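Local coordinates for GH127 beta-L-arabinofuranoside (Geobacillus stearothermophilus, PDB 4QK0), which probably hydrolyses terminal beta-L-arabinofuranosyl residues of arabinose-containing glycans, as a glycoside hydrolase of family GH127, at residues L196-L199 and K200-E203; V496-G500 and E501-I505; F574-R577 and D578-L581. All blocks are in the same frame, centred on the assembly; numbering follows the deposited sequence.

Overall arrangement
After strand 15-18, which joins the seven-strand sheet that also holds contact 2, the chain builds the helical catalytic region, and contact 1 is about two turns of its helix 194-205. Contact 2 follows in the middle domain, where a tight turn closes the hairpin of strands 495-498 and 501-503 at one end of that antiparallel sheet. Contact 3 comes last, a turn that interrupts the long strand 574-586 of the C-terminal domain. The three are in series: none nests in or crosses another. Centres of contacts 1 and 3 lie about 50 Å apart, on opposite sides of the chain's centre, while contact 2 is about 40 Å from the first and 36 Å from the third.

Contact 1 of 3, residues L196-L199 and K200-E203; sequences LALL and KLYE
Tyr202 N donates to Leu198 O over 2.9 Å, the shortest of four backbone bonds that run from residues 200-203 back to 196-199. Its neighbours are Leu201 N to Ala197 O and Glu203 N to Leu199 O, each 3.0 Å; Lys200 N to Leu196 O is weaker at 3.3 Å.

Side chains meet sparingly along these turns. With CG anti to the backbone N (chi1 -174°), Leu201 sends CD2 toward Leu198 CD2, 4.3 Å away and three residues back on one flank of the helix. Glu203 CG sits 3.4 Å from Leu199 O, beside the oxygen that accepts its own backbone N-H. From there the chain runs extended to a carboxylate whose OE2 forms salt bridges with Lys282 and Arg346. Lys200 bends along its length, its CD passing 3.9 Å from Leu196 O, and NZ ends in a salt bridge with Glu149.

The leucines face several neighbours: Leu198 packs on helix 208-220, Leu199 on both that helix and helix 266-283, and Leu201 reaches helix 162-177. Four successive i to i+4 bonds, with apolar groups turned to surrounding helices and charged ends tied to other helices, make this about two turns of alpha helix packed among its neighbours in the helical catalytic domain, consistent with the (alpha/alpha)6 barrel known from the six-hairpin clan to which GH127 enzymes belong.

Contact 2 of 3, residues V496-G500 and E501-I505; sequences VTING and EKVDI
Val496-Ile498 and Glu501-Val503 run antiparallel, their short axes 4.4 Å apart at closest and 130° between directions, joined by a type I' turn from Ile498 to Glu501. Two bonds close the hairpin beside the turn. Ile498 N gives to Glu501 O at 2.8 Å, and Glu501 N returns to Ile498 O at 2.9 Å. Farther along, Val503 N meets Val496 O, and a water accepts from Val496 N and donates to Val503 O, bridging the strands where they begin to part.

On the face of the non-hydrogen-bonded pair Thr497 and Lys502, Thr497 CG2 lies 4.0 Å from Lys502 CA. The backbone also makes a CA-H...O contact there, Thr497 CA to Glu501 O at 3.1 Å. The opposite face carries Val496, Ile498 and Val503, with Glu501 at its turn end; its side-chain contacts across the strands here are apolar. Ile498 CD1 comes 3.7 Å from Val503 CG2, the two side chains meeting diagonally across the strands. Val503 CG2 is placed for this by lying anti to its carbonyl carbon (chi1 172° to CG1), beside the backbone N. Past the strand, Ile505 turns back toward Val496: its CG2 touches Val496 CG2 at 3.6 Å, and the two side chains cross at about a right angle.

Val496 and Ile498 also rest on Val526 of strand 524-529, the next strand of the sheet. Asn499, at the turn, ties its amide to that strand as well, through OD1 to Glu525 N and ND2 to Asp524. Positive phi at both Asn499 and Gly500 is the mark of a two-residue beta hairpin, here at the edge of the middle domain's antiparallel sheet.

Contact 3 of 3, residues F574-R577 and D578-L581; sequences FLPR and DAKL
Arg577 and Asp578 both set CG between the backbone N and the carbonyl carbon (chi1 67° and 64°), and the arginine then folds at chi2 and chi3, which lays the two side chains next to each other, pointing the same way. NH2 of Arg577 reaches Asp578 OD2 at 2.7 Å, the strong part of their salt bridge; Arg577 NE to the same OD2 is weak at 3.4 Å. The oxygen lies close to the guanidinium plane, but NH2 approaches it from above the carboxylate, and the two planes are 67° apart. This is therefore a lopsided grip on a single oxygen rather than a flat, two-pronged pairing. Pro576 CB lies over one guanidinium face, displaced toward its rim, and is also 3.8 Å from Asp578 OD1.

Arg577 and Asp578 are the middle residues of a type I beta turn from Pro576 to Ala579. It is closed by Ala579 N donating to Pro576 O at 3.2 Å. The methyl of Ala579 comes back against the proline ring, CB to Pro576 CD being 4.0 Å. Leu575 CD1 meets two groups across the turn: Ala579 CB at 4.2 Å and Leu581 CD1 at 4.3 Å. Both leucines also pack on Leu552 of strand 549-554 and on Arg536, whose NH2 donates to the backbone oxygens of both Pro576 and Ala579. Phe574, at the start of the segment, packs on Gly548 of the second subunit.

The chemistry is split between the sides of the turn: Leu575 and Leu581 pack against the sheet, while the Arg577-Asp578 pair is exposed, where solvent would probably screen its charges and leave a modest local clasp.

Contact 1 of 3, residues L196-L199 and K200-E203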
loop_
_atom_site.group_PDB
_atom_site.type_symbol
_atom_site.label_atom_id
_atom_site.label_comp_id
_atom_site.label_asym_id
_atom_site.label_seq_id
_atom_site.Cartn_x
_atom_site.Cartn_y
_atom_site.Cartn_z
ATOM N N LEU A 196 -21.145 -8.923 24.345
ATOM C CA LEU A 196 -20.449 -10.043 24.996
ATOM C C LEU A 196 -20.312 -9.860 26.526
ATOM O O LEU A 196 -20.289 -10.821 27.285
ATOM C CB LEU A 196 -19.090 -10.318 24.328
ATOM C CG LEU A 196 -17.955 -9.280 24.482
ATOM C CD1 LEU A 196 -17.182 -9.512 25.747
ATOM C CD2 LEU A 196 -16.968 -9.331 23.315
ATOM N N ALA A 197 -20.201 -8.610 26.970
ATOM C CA ALA A 197 -20.059 -8.346 28.363
ATOM C C ALA A 197 -21.336 -8.719 29.130
ATOM O O ALA A 197 -21.292 -9.341 30.162
ATOM C CB ALA A 197 -19.750 -6.864 28.580
ATOM N N LEU A 198 -22.460 -8.320 28.595
ATOM C CA LEU A 198 -23.762 -8.698 29.150
ATOM C C LEU A 198 -23.958 -10.197 29.275
ATOM O O LEU A 198 -24.529 -10.643 30.254
ATOM C CB LEU A 198 -24.906 -8.088 28.329
ATOM C CG LEU A 198 -25.083 -6.602 28.537
ATOM C CD1 LEU A 198 -26.077 -5.996 27.558
ATOM C CD2 LEU A 198 -25.518 -6.292 29.973
ATOM N N LEU A 199 -23.447 -10.992 28.353
ATOM C CA LEU A 199 -23.504 -12.451 28.530
ATOM C C LEU A 199 -22.753 -12.879 29.758
ATOM O O LEU A 199 -23.156 -13.788 30.448
ATOM C CB LEU A 199 -22.927 -13.229 27.337
ATOM C CG LEU A 199 -23.547 -13.007 25.979
ATOM C CD1 LEU A 199 -22.956 -13.962 24.935
ATOM C CD2 LEU A 199 -25.046 -13.236 26.072
ATOM N N LYS A 200 -21.592 -12.294 29.990
ATOM C CA LYS A 200 -20.814 -12.699 31.144
ATOM C C LYS A 200 -21.547 -12.310 32.410
ATOM O O LYS A 200 -21.506 -13.014 33.412
ATOM C CB LYS A 200 -19.403 -12.087 31.058
ATOM C CG LYS A 200 -18.355 -13.007 30.382
ATOM C CD LYS A 200 -17.357 -12.298 29.462
ATOM C CE LYS A 200 -15.900 -12.786 29.583
ATOM N NZ LYS A 200 -14.960 -11.733 30.154
ATOM N N LEU A 201 -22.164 -11.147 32.398
ATOM C CA LEU A 201 -22.842 -10.661 33.553
ATOM C C LEU A 201 -24.056 -11.598 33.855
ATOM O O LEU A 201 -24.368 -11.883 35.020
ATOM C CB LEU A 201 -23.359 -9.255 33.317
ATOM C CG LEU A 201 -23.988 -8.545 34.511
ATOM C CD1 LEU A 201 -23.013 -8.389 35.656
ATOM C CD2 LEU A 201 -24.523 -7.183 34.091
ATOM N N TYR A 202 -24.730 -12.042 32.794
ATOM C CA TYR A 202 -25.786 -13.026 32.911
ATOM C C TYR A 202 -25.285 -14.334 33.537
ATOM O O TYR A 202 -25.926 -14.854 34.427
ATOM C CB TYR A 202 -26.430 -13.293 31.567
ATOM C CG TYR A 202 -27.305 -14.506 31.594
ATOM C CD1 TYR A 202 -28.556 -14.484 32.252
ATOM C CD2 TYR A 202 -26.896 -15.679 31.004
ATOM C CE1 TYR A 202 -29.370 -15.610 32.296
ATOM C CE2 TYR A 202 -27.695 -16.821 31.053
ATOM C CZ TYR A 202 -28.921 -16.786 31.701
ATOM O OH TYR A 202 -29.684 -17.924 31.722
ATOM N N GLU A 203 -24.125 -14.807 33.111
ATOM C CA GLU A 203 -23.603 -16.078 33.583
ATOM C C GLU A 203 -23.324 -16.015 35.040
ATOM O O GLU A 203 -23.426 -16.998 35.726
ATOM C CB GLU A 203 -22.308 -16.455 32.901
ATOM C CG GLU A 203 -22.475 -16.991 31.500
ATOM C CD GLU A 203 -21.226 -16.856 30.604
ATOM O OE1 GLU A 203 -20.150 -16.326 30.998
ATOM O OE2 GLU A 203 -21.346 -17.297 29.456
#

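Contact 2 of 3, residues V496-G500 and E501-I505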
loop_
_atom_site.group_PDB
_atom_site.type_symbol
_atom_site.label_atom_id
_atom_site.label_comp_id
_atom_site.label_asym_id
_atom_site.label_seq_id
_atom_site.Cartn_x
_atom_site.Cartn_y
_atom_site.Cartn_z
ATOM N N VAL A 496 -1.691 -42.359 20.820
ATOM C CA VAL A 496 -2.162 -42.347 22.223
ATOM C C VAL A 496 -2.014 -43.673 22.918
ATOM O O VAL A 496 -2.331 -44.722 22.338
ATOM C CB VAL A 496 -3.645 -41.974 22.348
ATOM C CG1 VAL A 496 -4.073 -41.963 23.805
ATOM C CG2 VAL A 496 -3.876 -40.587 21.783
ATOM N N THR A 497 -1.518 -43.636 24.159
ATOM C CA THR A 497 -1.474 -44.830 24.993
ATOM C C THR A 497 -2.115 -44.530 26.327
ATOM O O THR A 497 -2.053 -43.406 26.830
ATOM C CB THR A 497 -0.058 -45.368 25.280
ATOM O OG1 THR A 497 0.636 -44.442 26.102
ATOM C CG2 THR A 497 0.717 -45.625 24.011
ATOM N N ILE A 498 -2.693 -45.563 26.911
ATOM C CA ILE A 498 -3.313 -45.494 28.241
ATOM C C ILE A 498 -2.696 -46.589 29.081
ATOM O O ILE A 498 -2.728 -47.762 28.696
ATOM C CB ILE A 498 -4.860 -45.671 28.164
ATOM C CG1 ILE A 498 -5.458 -44.468 27.445
ATOM C CG2 ILE A 498 -5.474 -45.776 29.569
ATOM C CD1 ILE A 498 -6.917 -44.625 27.081
ATOM N N ASN A 499 -2.085 -46.177 30.180
ATOM C CA ASN A 499 -1.290 -47.061 31.017
ATOM C C ASN A 499 -0.371 -47.932 30.190
ATOM O O ASN A 499 -0.320 -49.139 30.389
ATOM C CB ASN A 499 -2.213 -47.910 31.920
ATOM C CG ASN A 499 -3.006 -47.057 32.868
ATOM O OD1 ASN A 499 -2.545 -45.984 33.250
ATOM N ND2 ASN A 499 -4.206 -47.466 33.192
ATOM N N GLY A 500 0.319 -47.321 29.224
ATOM C CA GLY A 500 1.300 -48.032 28.432
ATOM C C GLY A 500 0.732 -48.835 27.286
ATOM O O GLY A 500 1.507 -49.359 26.504
ATOM N N GLU A 501 -0.597 -48.930 27.140
ATOM C CA GLU A 501 -1.183 -49.684 26.016
ATOM C C GLU A 501 -1.746 -48.768 24.947
ATOM O O GLU A 501 -2.449 -47.804 25.230
ATOM C CB GLU A 501 -2.309 -50.622 26.463
ATOM C CG GLU A 501 -1.951 -51.598 27.575
ATOM C CD GLU A 501 -0.936 -52.693 27.196
ATOM O OE1 GLU A 501 -0.363 -52.745 26.081
ATOM O OE2 GLU A 501 -0.675 -53.534 28.077
ATOM N N LYS A 502 -1.459 -49.112 23.700
ATOM C CA LYS A 502 -1.870 -48.327 22.574
ATOM C C LYS A 502 -3.366 -48.321 22.532
ATOM O O LYS A 502 -4.026 -49.274 22.932
ATOM C CB LYS A 502 -1.299 -48.945 21.287
ATOM C CG LYS A 502 -1.832 -48.402 19.952
ATOM C CD LYS A 502 -1.052 -48.987 18.768
ATOM C CE LYS A 502 -1.930 -49.873 17.877
ATOM N NZ LYS A 502 -1.239 -50.195 16.595
ATOM N N VAL A 503 -3.905 -47.211 22.057
ATOM C CA VAL A 503 -5.321 -47.089 21.796
ATOM C C VAL A 503 -5.529 -46.589 20.377
ATOM O O VAL A 503 -4.879 -45.622 19.951
ATOM C CB VAL A 503 -5.907 -46.082 22.751
ATOM C CG1 VAL A 503 -7.352 -45.764 22.398
ATOM C CG2 VAL A 503 -5.802 -46.634 24.158
ATOM N N ASP A 504 -6.409 -47.264 19.649
ATOM C CA ASP A 504 -6.773 -46.855 18.332
ATOM C C ASP A 504 -7.724 -45.685 18.487
ATOM O O ASP A 504 -8.866 -45.851 18.862
ATOM C CB ASP A 504 -7.439 -48.009 17.554
ATOM C CG ASP A 504 -7.742 -47.634 16.087
ATOM O OD1 ASP A 504 -7.317 -46.543 15.613
ATOM O OD2 ASP A 504 -8.411 -48.435 15.402
ATOM N N ILE A 505 -7.245 -44.490 18.166
ATOM C CA ILE A 505 -8.052 -43.279 18.339
ATOM C C ILE A 505 -8.916 -42.955 17.150
ATOM O O ILE A 505 -9.853 -42.182 17.269
ATOM C CB ILE A 505 -7.209 -42.040 18.667
ATOM C CG1 ILE A 505 -6.096 -41.813 17.631
ATOM C CG2 ILE A 505 -6.682 -42.157 20.095
ATOM C CD1 ILE A 505 -5.476 -40.435 17.749
HETATM O O HOH W 1 -2.900 -44.132 19.074
#

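Contact 3 of 3, residues F574-R577 and D578-L581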
loop_
_atom_site.group_PDB
_atom_site.type_symbol
_atom_site.label_atom_id
_atom_site.label_comp_id
_atom_site.label_asym_id
_atom_site.label_seq_id
_atom_site.Cartn_x
_atom_site.Cartn_y
_atom_site.Cartn_z
ATOM N N PHE A 574 15.799 -17.625 -1.412
ATOM C CA PHE A 574 14.990 -18.585 -2.101
ATOM C C PHE A 574 15.217 -19.926 -1.423
ATOM O O PHE A 574 16.357 -20.362 -1.224
ATOM C CB PHE A 574 15.325 -18.613 -3.609
ATOM C CG PHE A 574 15.076 -17.295 -4.294
ATOM C CD1 PHE A 574 16.007 -16.264 -4.223
ATOM C CD2 PHE A 574 13.892 -17.068 -4.963
ATOM C CE1 PHE A 574 15.766 -15.041 -4.822
ATOM C CE2 PHE A 574 13.635 -15.864 -5.556
ATOM C CZ PHE A 574 14.583 -14.834 -5.488
ATOM N N LEU A 575 14.119 -20.568 -1.048
ATOM C CA LEU A 575 14.195 -21.828 -0.361
ATOM C C LEU A 575 13.893 -22.875 -1.365
ATOM O O LEU A 575 12.768 -22.969 -1.820
ATOM C CB LEU A 575 13.194 -21.836 0.811
ATOM C CG LEU A 575 13.222 -23.101 1.660
ATOM C CD1 LEU A 575 14.579 -23.288 2.342
ATOM C CD2 LEU A 575 12.160 -23.085 2.756
ATOM N N PRO A 576 14.873 -23.690 -1.739
ATOM C CA PRO A 576 14.534 -24.809 -2.634
ATOM C C PRO A 576 13.650 -25.846 -1.965
ATOM O O PRO A 576 13.735 -26.047 -0.749
ATOM C CB PRO A 576 15.876 -25.464 -2.937
ATOM C CG PRO A 576 16.899 -24.587 -2.358
ATOM C CD PRO A 576 16.269 -23.741 -1.305
ATOM N N ARG A 577 12.766 -26.462 -2.748
ATOM C CA ARG A 577 11.803 -27.501 -2.248
ATOM C C ARG A 577 12.504 -28.662 -1.541
ATOM O O ARG A 577 11.978 -29.211 -0.591
ATOM C CB ARG A 577 10.865 -28.068 -3.384
ATOM C CG ARG A 577 11.536 -28.899 -4.492
ATOM C CD ARG A 577 12.459 -28.024 -5.344
ATOM N NE ARG A 577 13.910 -28.072 -5.063
ATOM C CZ ARG A 577 14.778 -27.204 -5.609
ATOM N NH1 ARG A 577 14.349 -26.228 -6.421
ATOM N NH2 ARG A 577 16.071 -27.305 -5.358
ATOM N N ASP A 578 13.685 -29.010 -2.018
ATOM C CA ASP A 578 14.379 -30.184 -1.536
ATOM C C ASP A 578 15.287 -29.932 -0.377
ATOM O O ASP A 578 15.868 -30.880 0.120
ATOM C CB ASP A 578 15.276 -30.750 -2.639
ATOM C CG ASP A 578 16.408 -29.766 -3.055
ATOM O OD1 ASP A 578 16.974 -29.039 -2.191
ATOM O OD2 ASP A 578 16.734 -29.722 -4.260
ATOM N N ALA A 579 15.511 -28.665 -0.037
ATOM C CA ALA A 579 16.467 -28.328 0.996
ATOM C C ALA A 579 16.055 -29.004 2.278
ATOM O O ALA A 579 14.870 -29.096 2.591
ATOM C CB ALA A 579 16.544 -26.835 1.219
ATOM N N LYS A 580 17.046 -29.533 2.982
ATOM C CA LYS A 580 16.803 -30.370 4.133
ATOM C C LYS A 580 16.831 -29.517 5.372
ATOM O O LYS A 580 17.839 -28.918 5.719
ATOM C CB LYS A 580 17.787 -31.540 4.143
ATOM C CG LYS A 580 17.710 -32.356 2.849
ATOM C CD LYS A 580 16.412 -33.134 2.648
ATOM C CE LYS A 580 16.630 -34.598 2.969
ATOM N NZ LYS A 580 17.422 -35.312 1.935
ATOM N N LEU A 581 15.672 -29.433 6.010
ATOM C CA LEU A 581 15.501 -28.558 7.143
ATOM C C LEU A 581 15.630 -29.358 8.433
ATOM O O LEU A 581 15.275 -30.525 8.472
ATOM C CB LEU A 581 14.145 -27.869 7.085
ATOM C CG LEU A 581 13.719 -26.784 6.121
ATOM C CD1 LEU A 581 14.676 -26.663 4.971
ATOM C CD2 LEU A 581 12.281 -26.955 5.639
#